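Long-range contact in Succinylglutamatedesuccinylase/aspartoacylase (Rhodobacter sphaeroides 2.4.1, PDB 3CDX), which is probably a metal-dependent hydrolase of the succinylglutamate desuccinylase/aspartoacylase family, acting on carbon-nitrogen bonds in linear amides: residues Pro44-Leu58 against Leu80-Ala94. Sequence-based numbering, arbitrary orientation.
Sequences PITVVKNGSGPTVLL and LRPEEVQGRVIMLPA
I45 lays its CG1 alongside L92, 3.7 Å from L92 CG, the two side chains pointing the same way. From T46 to N50 the chain runs antiparallel to strand 87-92. T46 and M91 exchange two backbone hydrogen bonds, and the M91 methyl CE lies 4.0 Å from T46 CG2. V47 turns to the other face, where its CG2, anti to the backbone N, meets I90 CG1 and the aliphatic part of R88. V48 packs its CG1 against the 3-10 turn at P82 and 3.8 Å from V85 CG2, its CG2 facing L80, just after helix 68-79. The N50 amide then reaches past the strand end: ND2 donates to V85 O (2.8 Å), which lies near the amide plane. Around the turn, S52 N donates a hydrogen bond to Q86 OE1 from above the plane of the Q86 side-chain carbonyl. G53 passes G87 (CA atoms 3.5 Å apart), R88 N bonds to P54 O, and parallel pairing starts at T55. Here R88, bent at chi3 (47°), grips T55 OG1 side-on with NE (2.9 Å) and NH1 (3.0 Å), OG1 lying nearly in the guanidinium plane, while NH2 is held by F17 O. Beyond it, L57 CD1 packs on I90 CG2 (3.7 Å), and L58 CD1 touches V89 and M91 on the face covered by helices 68-79 and 223-239. Strand 87-92, inserted between strands 40-50 and 55-60, completes a right-handed beta-alpha-beta crossover of the zinc-exopeptidase-like catalytic domain.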
loop_
_atom_site.group_PDB
_atom_site.type_symbol
_atom_site.label_atom_id
_atom_site.label_comp_id
_atom_site.label_asym_id
_atom_site.label_seq_id
_atom_site.Cartn_x
_atom_site.Cartn_y
_atom_site.Cartn_z
ATOM N N PRO A 44 -3.819 -12.547 -25.496
ATOM C CA PRO A 44 -4.426 -13.383 -26.558
ATOM C C PRO A 44 -4.854 -12.640 -27.848
ATOM O O PRO A 44 -5.525 -11.607 -27.786
ATOM C CB PRO A 44 -5.628 -14.050 -25.861
ATOM C CG PRO A 44 -5.841 -13.302 -24.583
ATOM C CD PRO A 44 -4.550 -12.647 -24.209
ATOM N N ILE A 45 -4.445 -13.194 -28.994
ATOM C CA ILE A 45 -4.818 -12.700 -30.342
ATOM C C ILE A 45 -5.108 -13.904 -31.249
ATOM O O ILE A 45 -4.275 -14.825 -31.352
ATOM C CB ILE A 45 -3.666 -11.930 -31.069
ATOM C CG1 ILE A 45 -3.187 -10.716 -30.295
ATOM C CG2 ILE A 45 -4.099 -11.502 -32.509
ATOM C CD1 ILE A 45 -1.895 -10.098 -30.889
ATOM N N THR A 46 -6.303 -13.904 -31.855
ATOM C CA THR A 46 -6.730 -14.904 -32.823
ATOM C C THR A 46 -7.047 -14.159 -34.121
ATOM O O THR A 46 -7.710 -13.103 -34.113
ATOM C CB THR A 46 -7.986 -15.708 -32.356
ATOM O OG1 THR A 46 -7.734 -16.313 -31.081
ATOM C CG2 THR A 46 -8.318 -16.849 -33.345
ATOM N N VAL A 47 -6.533 -14.691 -35.231
ATOM C CA VAL A 47 -6.789 -14.121 -36.563
ATOM C C VAL A 47 -7.260 -15.243 -37.456
ATOM O O VAL A 47 -6.655 -16.337 -37.476
ATOM C CB VAL A 47 -5.563 -13.380 -37.185
ATOM C CG1 VAL A 47 -4.395 -14.337 -37.424
ATOM C CG2 VAL A 47 -5.944 -12.685 -38.511
ATOM N N VAL A 48 -8.374 -14.976 -38.139
ATOM C CA VAL A 48 -8.887 -15.851 -39.193
ATOM C C VAL A 48 -8.848 -15.047 -40.501
ATOM O O VAL A 48 -9.420 -13.953 -40.596
ATOM C CB VAL A 48 -10.340 -16.360 -38.887
ATOM C CG1 VAL A 48 -10.878 -17.200 -40.024
ATOM C CG2 VAL A 48 -10.386 -17.159 -37.593
ATOM N N LYS A 49 -8.164 -15.599 -41.499
ATOM C CA LYS A 49 -8.099 -14.989 -42.818
ATOM C C LYS A 49 -8.485 -16.021 -43.888
ATOM O O LYS A 49 -7.973 -17.129 -43.916
ATOM C CB LYS A 49 -6.708 -14.403 -43.067
ATOM C CG LYS A 49 -6.563 -13.577 -44.360
ATOM C CD LYS A 49 -5.140 -13.063 -44.533
ATOM C CE LYS A 49 -4.700 -13.028 -46.001
ATOM N NZ LYS A 49 -5.518 -12.110 -46.797
ATOM N N ASN A 50 -9.404 -15.633 -44.760
ATOM C CA ASN A 50 -9.803 -16.464 -45.894
ATOM C C ASN A 50 -10.364 -15.590 -46.992
ATOM O O ASN A 50 -11.113 -14.625 -46.736
ATOM C CB ASN A 50 -10.867 -17.485 -45.473
ATOM C CG ASN A 50 -11.210 -18.499 -46.579
ATOM O OD1 ASN A 50 -10.350 -19.224 -47.065
ATOM N ND2 ASN A 50 -12.488 -18.567 -46.946
ATOM N N GLY A 51 -9.995 -15.935 -48.222
ATOM C CA GLY A 51 -10.649 -15.399 -49.405
ATOM C C GLY A 51 -10.424 -13.922 -49.503
ATOM O O GLY A 51 -9.298 -13.446 -49.322
ATOM N N SER A 52 -11.513 -13.196 -49.717
ATOM C CA SER A 52 -11.434 -11.802 -50.065
ATOM C C SER A 52 -12.470 -10.958 -49.321
ATOM O O SER A 52 -13.675 -11.247 -49.355
ATOM C CB SER A 52 -11.633 -11.661 -51.582
ATOM O OG SER A 52 -10.900 -10.566 -52.088
ATOM N N GLY A 53 -12.016 -9.890 -48.682
ATOM C CA GLY A 53 -12.935 -8.991 -47.954
ATOM C C GLY A 53 -12.220 -8.054 -47.000
ATOM O O GLY A 53 -10.983 -8.048 -46.956
ATOM N N PRO A 54 -12.995 -7.237 -46.263
ATOM C CA PRO A 54 -12.468 -6.237 -45.340
ATOM C C PRO A 54 -11.987 -6.874 -44.030
ATOM O O PRO A 54 -12.241 -8.079 -43.767
ATOM C CB PRO A 54 -13.665 -5.312 -45.104
ATOM C CG PRO A 54 -14.857 -6.172 -45.293
ATOM C CD PRO A 54 -14.471 -7.208 -46.325
ATOM N N THR A 55 -11.255 -6.090 -43.235
ATOM C CA THR A 55 -10.759 -6.606 -41.966
ATOM C C THR A 55 -11.636 -6.031 -40.868
ATOM O O THR A 55 -11.812 -4.821 -40.812
ATOM C CB THR A 55 -9.271 -6.257 -41.735
ATOM O OG1 THR A 55 -8.446 -6.990 -42.664
ATOM C CG2 THR A 55 -8.826 -6.609 -40.260
ATOM N N VAL A 56 -12.173 -6.907 -40.007
ATOM C CA VAL A 56 -12.915 -6.476 -38.819
ATOM C C VAL A 56 -12.094 -6.703 -37.563
ATOM O O VAL A 56 -11.690 -7.811 -37.274
ATOM C CB VAL A 56 -14.270 -7.228 -38.693
ATOM C CG1 VAL A 56 -14.972 -6.854 -37.399
ATOM C CG2 VAL A 56 -15.157 -6.955 -39.950
ATOM N N LEU A 57 -11.856 -5.637 -36.803
ATOM C CA LEU A 57 -11.078 -5.769 -35.573
ATOM C C LEU A 57 -12.003 -5.645 -34.377
ATOM O O LEU A 57 -12.724 -4.644 -34.243
ATOM C CB LEU A 57 -9.939 -4.750 -35.533
ATOM C CG LEU A 57 -9.230 -4.470 -34.195
ATOM C CD1 LEU A 57 -8.389 -5.667 -33.691
ATOM C CD2 LEU A 57 -8.398 -3.198 -34.309
ATOM N N LEU A 58 -11.948 -6.658 -33.509
ATOM C CA LEU A 58 -12.828 -6.820 -32.338
ATOM C C LEU A 58 -11.968 -6.806 -31.081
ATOM O O LEU A 58 -11.084 -7.677 -30.914
ATOM C CB LEU A 58 -13.620 -8.148 -32.432
ATOM C CG LEU A 58 -14.549 -8.297 -33.661
ATOM C CD1 LEU A 58 -15.136 -9.642 -33.712
ATOM C CD2 LEU A 58 -15.621 -7.198 -33.744
ATOM N N LEU A 80 -15.012 -19.551 -34.471
ATOM C CA LEU A 80 -14.922 -19.085 -35.866
ATOM C C LEU A 80 -13.881 -19.819 -36.727
ATOM O O LEU A 80 -12.736 -19.965 -36.328
ATOM C CB LEU A 80 -14.651 -17.568 -35.892
ATOM C CG LEU A 80 -14.646 -16.817 -37.235
ATOM C CD1 LEU A 80 -16.023 -16.796 -37.917
ATOM C CD2 LEU A 80 -14.086 -15.407 -37.078
ATOM N N ARG A 81 -14.268 -20.248 -37.926
ATOM C CA ARG A 81 -13.380 -21.048 -38.813
ATOM C C ARG A 81 -13.039 -20.328 -40.115
ATOM O O ARG A 81 -13.862 -19.588 -40.642
ATOM C CB ARG A 81 -14.014 -22.398 -39.157
ATOM C CG ARG A 81 -14.184 -23.361 -37.991
ATOM C CD ARG A 81 -15.260 -24.398 -38.307
ATOM N NE ARG A 81 -16.637 -23.856 -38.320
ATOM C CZ ARG A 81 -17.561 -24.140 -39.260
ATOM N NH1 ARG A 81 -17.253 -24.925 -40.296
ATOM N NH2 ARG A 81 -18.786 -23.610 -39.194
ATOM N N PRO A 82 -11.822 -20.549 -40.642
ATOM C CA PRO A 82 -11.397 -19.843 -41.869
ATOM C C PRO A 82 -12.370 -19.975 -43.043
ATOM O O PRO A 82 -12.600 -19.014 -43.781
ATOM C CB PRO A 82 -10.014 -20.446 -42.183
ATOM C CG PRO A 82 -9.560 -21.084 -40.932
ATOM C CD PRO A 82 -10.767 -21.439 -40.111
ATOM N N GLU A 83 -12.992 -21.141 -43.161
ATOM C CA GLU A 83 -13.918 -21.414 -44.238
ATOM C C GLU A 83 -15.238 -20.634 -44.179
ATOM O O GLU A 83 -15.930 -20.549 -45.196
ATOM C CB GLU A 83 -14.180 -22.920 -44.320
ATOM C CG GLU A 83 -15.170 -23.401 -43.287
ATOM C CD GLU A 83 -15.027 -24.873 -43.006
ATOM O OE1 GLU A 83 -13.915 -25.304 -42.620
ATOM O OE2 GLU A 83 -16.035 -25.602 -43.166
ATOM N N GLU A 84 -15.614 -20.072 -43.026
ATOM C CA GLU A 84 -16.832 -19.230 -42.995
ATOM C C GLU A 84 -16.536 -17.774 -43.363
ATOM O O GLU A 84 -17.455 -16.940 -43.427
ATOM C CB GLU A 84 -17.512 -19.223 -41.616
ATOM C CG GLU A 84 -17.533 -20.523 -40.825
ATOM C CD GLU A 84 -17.882 -20.275 -39.364
ATOM O OE1 GLU A 84 -19.016 -19.812 -39.100
ATOM O OE2 GLU A 84 -17.028 -20.536 -38.478
ATOM N N VAL A 85 -15.261 -17.472 -43.587
ATOM C CA VAL A 85 -14.772 -16.090 -43.660
ATOM C C VAL A 85 -14.379 -15.627 -45.064
ATOM O O VAL A 85 -13.702 -16.352 -45.798
ATOM C CB VAL A 85 -13.618 -15.897 -42.637
ATOM C CG1 VAL A 85 -12.743 -14.689 -42.934
ATOM C CG2 VAL A 85 -14.204 -15.815 -41.240
ATOM N N GLN A 86 -14.845 -14.430 -45.427
ATOM C CA GLN A 86 -14.404 -13.735 -46.637
ATOM C C GLN A 86 -13.825 -12.373 -46.300
ATOM O O GLN A 86 -14.525 -11.351 -46.249
ATOM C CB GLN A 86 -15.517 -13.659 -47.701
ATOM C CG GLN A 86 -15.843 -15.011 -48.348
ATOM C CD GLN A 86 -14.749 -15.525 -49.275
ATOM O OE1 GLN A 86 -14.124 -14.751 -50.016
ATOM N NE2 GLN A 86 -14.508 -16.835 -49.240
ATOM N N GLY A 87 -12.521 -12.386 -46.036
ATOM C CA GLY A 87 -11.835 -11.227 -45.522
ATOM C C GLY A 87 -10.957 -11.625 -44.345
ATOM O O GLY A 87 -10.233 -12.620 -44.403
ATOM N N ARG A 88 -11.042 -10.850 -43.261
ATOM C CA ARG A 88 -10.142 -11.048 -42.117
ATOM C C ARG A 88 -10.778 -10.544 -40.834
ATOM O O ARG A 88 -11.316 -9.429 -40.798
ATOM C CB ARG A 88 -8.783 -10.379 -42.351
ATOM C CG ARG A 88 -7.728 -10.724 -41.271
ATOM C CD ARG A 88 -6.314 -10.241 -41.623
ATOM N NE ARG A 88 -6.343 -8.858 -42.085
ATOM C CZ ARG A 88 -5.289 -8.183 -42.525
ATOM N NH1 ARG A 88 -5.448 -6.935 -42.939
ATOM N NH2 ARG A 88 -4.084 -8.742 -42.561
ATOM N N VAL A 89 -10.717 -11.399 -39.806
ATOM C CA VAL A 89 -11.195 -11.102 -38.443
ATOM C C VAL A 89 -10.005 -11.204 -37.460
ATOM O O VAL A 89 -9.353 -12.244 -37.368
ATOM C CB VAL A 89 -12.321 -12.053 -38.001
ATOM C CG1 VAL A 89 -12.910 -11.617 -36.640
ATOM C CG2 VAL A 89 -13.449 -12.106 -39.089
ATOM N N ILE A 90 -9.727 -10.091 -36.785
ATOM C CA ILE A 90 -8.728 -10.011 -35.708
ATOM C C ILE A 90 -9.435 -9.797 -34.361
ATOM O O ILE A 90 -10.191 -8.832 -34.200
ATOM C CB ILE A 90 -7.714 -8.900 -36.011
ATOM C CG1 ILE A 90 -7.039 -9.180 -37.373
ATOM C CG2 ILE A 90 -6.624 -8.757 -34.836
ATOM C CD1 ILE A 90 -6.344 -8.007 -37.970
ATOM N N MET A 91 -9.169 -10.684 -33.400
ATOM C CA MET A 91 -9.911 -10.765 -32.117
ATOM C C MET A 91 -8.953 -10.694 -30.942
ATOM O O MET A 91 -8.100 -11.557 -30.800
ATOM C CB MET A 91 -10.750 -12.053 -32.050
ATOM C CG MET A 91 -11.933 -12.039 -33.090
ATOM S SD MET A 91 -12.697 -13.647 -33.494
ATOM C CE MET A 91 -11.296 -14.430 -34.297
ATOM N N LEU A 92 -9.054 -9.610 -30.158
ATOM C CA LEU A 92 -8.282 -9.445 -28.907
ATOM C C LEU A 92 -9.301 -9.285 -27.838
ATOM O O LEU A 92 -9.684 -8.166 -27.543
ATOM C CB LEU A 92 -7.337 -8.210 -28.937
ATOM C CG LEU A 92 -6.069 -8.411 -29.779
ATOM C CD1 LEU A 92 -6.372 -8.215 -31.282
ATOM C CD2 LEU A 92 -4.906 -7.491 -29.378
ATOM N N PRO A 93 -9.768 -10.402 -27.249
ATOM C CA PRO A 93 -10.846 -10.305 -26.264
ATOM C C PRO A 93 -10.403 -9.732 -24.933
ATOM O O PRO A 93 -11.240 -9.315 -24.154
ATOM C CB PRO A 93 -11.228 -11.762 -26.026
ATOM C CG PRO A 93 -9.952 -12.519 -26.284
ATOM C CD PRO A 93 -9.336 -11.807 -27.456
ATOM N N ALA A 94 -9.110 -9.718 -24.675
ATOM C CA ALA A 94 -8.620 -9.406 -23.335
ATOM C C ALA A 94 -7.342 -8.583 -23.421
ATOM O O ALA A 94 -6.271 -9.082 -23.195
ATOM C CB ALA A 94 -8.406 -10.712 -22.552
HETATM O O HOH W 1 -7.954 -14.355 -29.138
HETATM O O HOH W 2 -8.848 -12.422 -46.662
#